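Local coordinates for protein putative D-tyrosyl-tRNA(Tyr) deacylase 2 (Leishmania major, PDB 1TC5) that may hydrolyse D-tyrosyl-tRNA(Tyr) into D-tyrosine and free tRNA(Tyr), and could thereby protect the cell against harmful D-tyrosine, at residues A[116-119]-A[120-123]. Numbering follows the deposited sequence.
Sequences LVAK and DVGA
The peptide carbonyl of Ala118 meets the amide of Gly122 almost end-on. Gly122 N donates to Ala118 O at 2.9 Å, with a C=O...N angle of 160°. Ala123 N likewise donates to Lys119 O at 2.9 Å, sitting 20° off the plane of the Lys119 carbonyl. Both bonds span four residues, so they form the first turn of an alpha helix with Ala118 at its N-cap position.

Beside this turn, the two methyls of Val121 diverge. CG1 is anti to the backbone N (chi1 176°) and lies 4.0 Å from Val117 CB. Val121 CG2 lies 4.1 Å from Ala118 CB. Val117 also reaches the glycine: its CG2 comes within 3.6 Å of Gly122 CA. Gly122 is buried and carries no side chain, and the methyl rests directly against its backbone. The end of the Lys119 side chain leads away from the turn. Its NZ is 5.7 Å from Asp120 OD1, too far for a salt bridge; any attraction between the charges is probably weak.

The contact lies at the surface, where the loop after strand 110-112 enters helix 119-136. Val117 shares a backbone hydrogen bond with Phe44, near the end of strand 37-45. Its side chain also touches Met9 and Ser46, while Ala123 packs on Phe174.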
loop_
_atom_site.group_PDB
_atom_site.type_symbol
_atom_site.label_atom_id
_atom_site.label_comp_id
_atom_site.label_asym_id
_atom_site.label_seq_id
_atom_site.Cartn_x
_atom_site.Cartn_y
_atom_site.Cartn_z
ATOM N N LEU A 116 -0.997 -15.838 10.159
ATOM C CA LEU A 116 -0.177 -16.085 8.975
ATOM C C LEU A 116 0.059 -17.588 8.804
ATOM O O LEU A 116 0.395 -18.298 9.764
ATOM C CB LEU A 116 1.169 -15.342 9.045
ATOM C CG LEU A 116 1.191 -13.855 8.678
ATOM C CD1 LEU A 116 0.161 -13.081 9.499
ATOM C CD2 LEU A 116 2.594 -13.250 8.862
ATOM N N VAL A 117 -0.132 -18.087 7.591
ATOM C CA VAL A 117 0.212 -19.483 7.272
ATOM C C VAL A 117 1.696 -19.674 7.503
ATOM O O VAL A 117 2.470 -18.716 7.439
ATOM C CB VAL A 117 -0.106 -19.896 5.762
ATOM C CG1 VAL A 117 -1.585 -19.899 5.475
ATOM C CG2 VAL A 117 0.648 -19.032 4.761
ATOM N N ALA A 118 2.085 -20.912 7.781
ATOM C CA ALA A 118 3.485 -21.301 7.914
ATOM C C ALA A 118 4.287 -20.925 6.661
ATOM O O ALA A 118 3.723 -20.722 5.575
ATOM C CB ALA A 118 3.563 -22.786 8.171
ATOM N N LYS A 119 5.597 -20.811 6.838
ATOM C CA LYS A 119 6.500 -20.347 5.814
ATOM C C LYS A 119 6.421 -21.181 4.536
ATOM O O LYS A 119 6.296 -20.643 3.453
ATOM C CB LYS A 119 7.930 -20.357 6.364
ATOM C CG LYS A 119 8.970 -19.654 5.509
ATOM C CD LYS A 119 10.343 -19.689 6.204
ATOM C CE LYS A 119 11.317 -18.641 5.622
ATOM N NZ LYS A 119 12.630 -19.242 5.161
ATOM N N ASP A 120 6.504 -22.491 4.667
ATOM C CA ASP A 120 6.580 -23.375 3.498
ATOM C C ASP A 120 5.240 -23.488 2.770
ATOM O O ASP A 120 5.192 -23.643 1.564
ATOM C CB ASP A 120 7.072 -24.771 3.909
ATOM C CG ASP A 120 8.578 -24.797 4.234
ATOM O OD1 ASP A 120 9.260 -23.738 4.123
ATOM O OD2 ASP A 120 9.164 -25.838 4.600
ATOM N N VAL A 121 4.159 -23.379 3.524
ATOM C CA VAL A 121 2.820 -23.348 2.983
ATOM C C VAL A 121 2.622 -22.068 2.181
ATOM O O VAL A 121 2.078 -22.100 1.087
ATOM C CB VAL A 121 1.756 -23.413 4.134
ATOM C CG1 VAL A 121 0.344 -23.277 3.580
ATOM C CG2 VAL A 121 1.898 -24.713 4.911
ATOM N N GLY A 122 3.066 -20.948 2.747
ATOM C CA GLY A 122 2.981 -19.650 2.103
ATOM C C GLY A 122 3.861 -19.565 0.862
ATOM O O GLY A 122 3.470 -18.967 -0.126
ATOM N N ALA A 123 5.052 -20.145 0.927
ATOM C CA ALA A 123 5.945 -20.209 -0.217
ATOM C C ALA A 123 5.282 -20.952 -1.385
ATOM O O ALA A 123 5.364 -20.521 -2.535
ATOM C CB ALA A 123 7.276 -20.916 0.177
#